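Local atomic coordinates of uncharacterized protein (PDB entry 4ZV9), a protein that is of unknown function but belongs to the dienelactone hydrolase family of alpha/beta-hydrolases, and so probably hydrolyses ester or related bonds. Residues Y16-V28 with D99-F113. Numbering follows the deposited sequence. Where two conformers were deposited one is given.
With GOL (glycerol), chain H.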
# COMPACT_ATOMS: atom_id res chain seq x y z
N TYR A 16 -17.60 2.15 -2.27
CA TYR A 16 -17.24 0.93 -1.54
C TYR A 16 -17.73 -0.23 -2.37
O TYR A 16 -18.79 -0.16 -3.00
CB TYR A 16 -17.86 0.90 -0.14
CG TYR A 16 -17.29 1.96 0.76
CD1 TYR A 16 -16.04 1.79 1.36
CD2 TYR A 16 -17.98 3.14 1.01
CE1 TYR A 16 -15.50 2.77 2.18
CE2 TYR A 16 -17.45 4.12 1.82
CZ TYR A 16 -16.19 3.94 2.37
OH TYR A 16 -15.68 4.93 3.16
N ILE A 17 -16.93 -1.29 -2.40
CA ILE A 17 -17.27 -2.48 -3.13
C ILE A 17 -16.97 -3.67 -2.25
O ILE A 17 -16.42 -3.52 -1.15
CB ILE A 17 -16.43 -2.64 -4.42
CG1 ILE A 17 -14.94 -2.83 -4.09
CG2 ILE A 17 -16.64 -1.46 -5.35
CD1 ILE A 17 -14.14 -3.38 -5.26
N THR A 18 -17.32 -4.85 -2.73
CA THR A 18 -16.90 -6.08 -2.06
C THR A 18 -16.19 -6.91 -3.13
O THR A 18 -16.52 -6.80 -4.30
CB THR A 18 -18.05 -6.88 -1.44
OG1 THR A 18 -18.87 -7.42 -2.47
CG2 THR A 18 -18.91 -6.01 -0.53
N TYR A 19 -15.22 -7.72 -2.72
CA TYR A 19 -14.53 -8.61 -3.66
C TYR A 19 -14.24 -9.93 -2.95
O TYR A 19 -14.21 -9.97 -1.72
CB TYR A 19 -13.24 -7.94 -4.17
CG TYR A 19 -12.19 -7.75 -3.11
CD1 TYR A 19 -12.15 -6.61 -2.32
CD2 TYR A 19 -11.24 -8.74 -2.87
CE1 TYR A 19 -11.18 -6.45 -1.34
CE2 TYR A 19 -10.27 -8.58 -1.89
CZ TYR A 19 -10.25 -7.44 -1.13
OH TYR A 19 -9.31 -7.30 -0.14
N PRO A 20 -14.04 -11.01 -3.71
CA PRO A 20 -13.81 -12.29 -3.06
C PRO A 20 -12.39 -12.53 -2.57
O PRO A 20 -11.41 -12.19 -3.25
CB PRO A 20 -14.20 -13.30 -4.15
CG PRO A 20 -13.89 -12.60 -5.43
CD PRO A 20 -14.12 -11.14 -5.18
N SER A 21 -12.29 -13.14 -1.39
CA SER A 21 -11.02 -13.54 -0.80
C SER A 21 -11.24 -14.94 -0.24
O SER A 21 -11.43 -15.10 0.97
CB SER A 21 -10.60 -12.56 0.29
OG SER A 21 -9.36 -12.93 0.87
N PRO A 22 -11.21 -15.96 -1.12
CA PRO A 22 -11.50 -17.34 -0.70
C PRO A 22 -10.57 -17.92 0.36
O PRO A 22 -10.98 -18.82 1.09
CB PRO A 22 -11.42 -18.15 -2.01
CG PRO A 22 -10.67 -17.30 -2.97
CD PRO A 22 -10.83 -15.87 -2.54
N ASN A 23 -9.34 -17.42 0.45
CA ASN A 23 -8.38 -17.89 1.45
C ASN A 23 -8.21 -16.89 2.58
O ASN A 23 -7.34 -17.04 3.42
CB ASN A 23 -7.04 -18.15 0.78
CG ASN A 23 -7.17 -19.13 -0.36
OD1 ASN A 23 -6.81 -18.81 -1.49
ND2 ASN A 23 -7.72 -20.29 -0.09
N GLY A 24 -9.07 -15.88 2.60
CA GLY A 24 -9.05 -14.87 3.64
C GLY A 24 -10.40 -14.83 4.31
O GLY A 24 -10.88 -15.85 4.81
N HIS A 25 -11.06 -13.67 4.28
CA HIS A 25 -12.33 -13.52 4.98
C HIS A 25 -13.57 -13.59 4.09
O HIS A 25 -14.62 -13.09 4.46
CB HIS A 25 -12.30 -12.24 5.81
CG HIS A 25 -11.29 -12.28 6.91
ND1 HIS A 25 -10.05 -11.67 6.81
CD2 HIS A 25 -11.31 -12.89 8.12
CE1 HIS A 25 -9.36 -11.89 7.92
NE2 HIS A 25 -10.11 -12.62 8.73
N GLY A 26 -13.46 -14.23 2.93
CA GLY A 26 -14.60 -14.38 2.03
C GLY A 26 -14.91 -13.14 1.21
O GLY A 26 -14.11 -12.75 0.37
N GLU A 27 -16.06 -12.51 1.43
CA GLU A 27 -16.42 -11.31 0.69
C GLU A 27 -15.91 -10.12 1.46
O GLU A 27 -16.49 -9.77 2.48
CB GLU A 27 -17.93 -11.16 0.49
CG GLU A 27 -18.59 -12.15 -0.46
CD GLU A 27 -17.93 -12.19 -1.83
OE1 GLU A 27 -17.77 -11.13 -2.46
OE2 GLU A 27 -17.56 -13.29 -2.27
N VAL A 28 -14.87 -9.46 0.95
CA VAL A 28 -14.21 -8.37 1.63
C VAL A 28 -14.59 -6.99 1.07
O VAL A 28 -14.59 -6.78 -0.14
CB VAL A 28 -12.68 -8.53 1.53
CG1 VAL A 28 -11.96 -7.41 2.27
CG2 VAL A 28 -12.25 -9.88 2.09
N ASP A 99 -7.06 -12.94 12.26
CA ASP A 99 -6.05 -13.94 11.90
C ASP A 99 -5.06 -13.32 10.90
O ASP A 99 -5.47 -12.86 9.85
CB ASP A 99 -6.68 -15.18 11.28
CG ASP A 99 -5.63 -16.18 10.85
OD1 ASP A 99 -5.06 -16.85 11.74
OD2 ASP A 99 -5.38 -16.29 9.64
N PRO A 100 -3.76 -13.30 11.23
CA PRO A 100 -2.78 -12.66 10.36
C PRO A 100 -2.71 -13.20 8.92
O PRO A 100 -2.61 -12.42 7.99
CB PRO A 100 -1.46 -12.89 11.07
CG PRO A 100 -1.82 -13.07 12.51
CD PRO A 100 -3.14 -13.77 12.50
N THR A 101 -2.77 -14.52 8.76
CA THR A 101 -2.69 -15.12 7.43
C THR A 101 -3.89 -14.74 6.58
O THR A 101 -3.73 -14.41 5.40
CB THR A 101 -2.57 -16.66 7.51
OG1 THR A 101 -1.44 -17.00 8.32
CG2 THR A 101 -2.40 -17.29 6.12
N LYS A 102 -5.10 -14.80 7.15
CA LYS A 102 -6.30 -14.47 6.40
C LYS A 102 -6.33 -13.00 6.04
O LYS A 102 -6.73 -12.64 4.93
CB LYS A 102 -7.56 -14.83 7.18
CG LYS A 102 -7.80 -16.33 7.27
CD LYS A 102 -9.06 -16.63 8.04
CE LYS A 102 -9.25 -18.12 8.17
NZ LYS A 102 -10.54 -18.42 8.83
N LEU A 103 -5.85 -12.15 6.95
CA LEU A 103 -5.77 -10.72 6.70
C LEU A 103 -4.83 -10.42 5.52
O LEU A 103 -5.19 -9.68 4.60
CB LEU A 103 -5.30 -9.98 7.95
CG LEU A 103 -5.15 -8.47 7.81
CD1 LEU A 103 -6.44 -7.79 7.38
CD2 LEU A 103 -4.67 -7.91 9.14
N MSE A 104 -3.64 -11.01 5.54
CA MSE A 104 -2.68 -10.82 4.45
C MSE A 104 -3.29 -11.32 3.16
O MSE A 104 -3.17 -10.66 2.13
CB MSE A 104 -1.38 -11.56 4.75
CG MSE A 104 -0.39 -11.39 3.61
SE MSE A 104 1.18 -12.53 3.98
CE MSE A 104 0.32 -14.29 3.70
N ASN A 105 -3.95 -12.47 3.22
CA ASN A 105 -4.60 -13.03 2.03
C ASN A 105 -5.65 -12.12 1.41
O ASN A 105 -5.85 -12.14 0.19
CB ASN A 105 -5.17 -14.42 2.31
CG ASN A 105 -4.08 -15.50 2.38
OD1 ASN A 105 -2.94 -15.26 1.99
ND2 ASN A 105 -4.42 -16.66 2.88
N ASP A 106 -6.34 -11.33 2.23
CA ASP A 106 -7.31 -10.38 1.74
C ASP A 106 -6.63 -9.39 0.83
O ASP A 106 -7.20 -8.98 -0.18
CB ASP A 106 -8.02 -9.64 2.89
CG ASP A 106 -9.01 -10.51 3.65
OD1 ASP A 106 -9.40 -11.60 3.18
OD2 ASP A 106 -9.40 -10.10 4.78
N PHE A 107 -5.44 -8.93 1.20
CA PHE A 107 -4.72 -7.97 0.38
C PHE A 107 -4.17 -8.61 -0.89
O PHE A 107 -4.19 -7.99 -1.96
CB PHE A 107 -3.63 -7.24 1.18
CG PHE A 107 -4.19 -6.40 2.30
CD1 PHE A 107 -4.83 -5.22 2.01
CD2 PHE A 107 -4.12 -6.83 3.62
CE1 PHE A 107 -5.40 -4.47 3.02
CE2 PHE A 107 -4.69 -6.08 4.62
CZ PHE A 107 -5.32 -4.89 4.33
N PHE A 108 -3.73 -9.86 -0.79
CA PHE A 108 -3.29 -10.62 -1.96
C PHE A 108 -4.47 -10.81 -2.91
O PHE A 108 -4.33 -10.63 -4.12
CB PHE A 108 -2.71 -11.98 -1.52
CG PHE A 108 -1.33 -11.90 -0.91
CD1 PHE A 108 -0.72 -10.69 -0.60
CD2 PHE A 108 -0.68 -13.07 -0.54
CE1 PHE A 108 0.55 -10.65 -0.01
CE2 PHE A 108 0.59 -13.04 0.04
CZ PHE A 108 1.20 -11.82 0.32
N ALA A 109 -5.65 -11.12 -2.37
CA ALA A 109 -6.86 -11.29 -3.17
C ALA A 109 -7.25 -9.98 -3.88
O ALA A 109 -7.79 -10.00 -4.97
CB ALA A 109 -8.00 -11.79 -2.31
N ALA A 110 -6.98 -8.84 -3.24
CA ALA A 110 -7.26 -7.54 -3.85
C ALA A 110 -6.36 -7.33 -5.09
O ALA A 110 -6.81 -6.80 -6.11
CB ALA A 110 -7.03 -6.43 -2.86
N ILE A 111 -5.11 -7.78 -5.01
CA ILE A 111 -4.21 -7.72 -6.17
C ILE A 111 -4.83 -8.53 -7.33
O ILE A 111 -4.90 -8.06 -8.47
CB ILE A 111 -2.81 -8.28 -5.86
CG1 ILE A 111 -2.10 -7.38 -4.85
CG2 ILE A 111 -1.97 -8.39 -7.14
CD1 ILE A 111 -0.82 -7.97 -4.27
N GLU A 112 -5.26 -9.74 -7.02
CA GLU A 112 -5.82 -10.61 -8.05
C GLU A 112 -7.10 -10.04 -8.66
O GLU A 112 -7.31 -10.13 -9.86
CB GLU A 112 -6.03 -12.04 -7.50
CG GLU A 112 -4.73 -12.72 -7.09
CD GLU A 112 -4.91 -14.16 -6.63
OE1 GLU A 112 -5.97 -14.78 -6.95
OE2 GLU A 112 -3.97 -14.65 -5.94
N PHE A 113 -7.95 -9.47 -7.81
CA PHE A 113 -9.18 -8.86 -8.24
C PHE A 113 -8.90 -7.69 -9.18
O PHE A 113 -9.55 -7.55 -10.21
CB PHE A 113 -10.00 -8.40 -7.02
CG PHE A 113 -11.33 -7.77 -7.37
CD1 PHE A 113 -12.41 -8.55 -7.74
CD2 PHE A 113 -11.49 -6.40 -7.30
CE1 PHE A 113 -13.63 -7.96 -8.06
CE2 PHE A 113 -12.71 -5.80 -7.61
CZ PHE A 113 -13.78 -6.58 -7.99
C1 GOL H . -4.63 -15.22 -1.82
O1 GOL H . -4.70 -16.47 -1.12
C2 GOL H . -5.65 -15.15 -2.95
O2 GOL H . -6.98 -15.15 -2.42
C3 GOL H . -5.54 -16.35 -3.89
O3 GOL H . -4.20 -16.49 -4.38
O HOH W 1 -9.94 -11.57 -5.45
O HOH W 2 -9.77 -13.53 11.51
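In this alpha/beta-hydrolase fold the hairpin joining edge strand 12-21 to strand 28-35 lies across helix 100-116, and buried Asp106 of the helix shows how one carboxylate can fasten a turn. Its OD1 accepts two bonds, from Ser21 OG (2.7 Å) on the anti lone pair and from His25 N (2.9 Å) on the syn one. OD2 takes His25 ND1 at 2.6 Å, nearly straight (170°) and in the imidazole plane, although ring and carboxylate planes stand 60° apart. Lys102 CB packs over a face of that imidazole, while a water links His25 NE2 to Asp99 N at the helix start. Gly24, lacking a side chain, lets the type I turn from Ser21 lie directly on the helix backbone, its CA 3.5 Å from Lys102 O; Asn105 ND2 donates almost straight to Asn23 O from above its carbonyl plane. Tyr19 CG lies between backbone N and carbonyl carbon (chi1 67°), which sends the ring back past Ala110 toward the helix start and brings OH to Asp106 O (2.7 Å), across from the helical donor Ala110 N. Separately, Tyr19 CB makes a CH-pi contact over the Phe113 ring, 3.6 Å from its centroid. Three donors thus satisfy the Asp106 carboxylate and fix its rotation; with ND1 donating, it would probably polarise the imidazole.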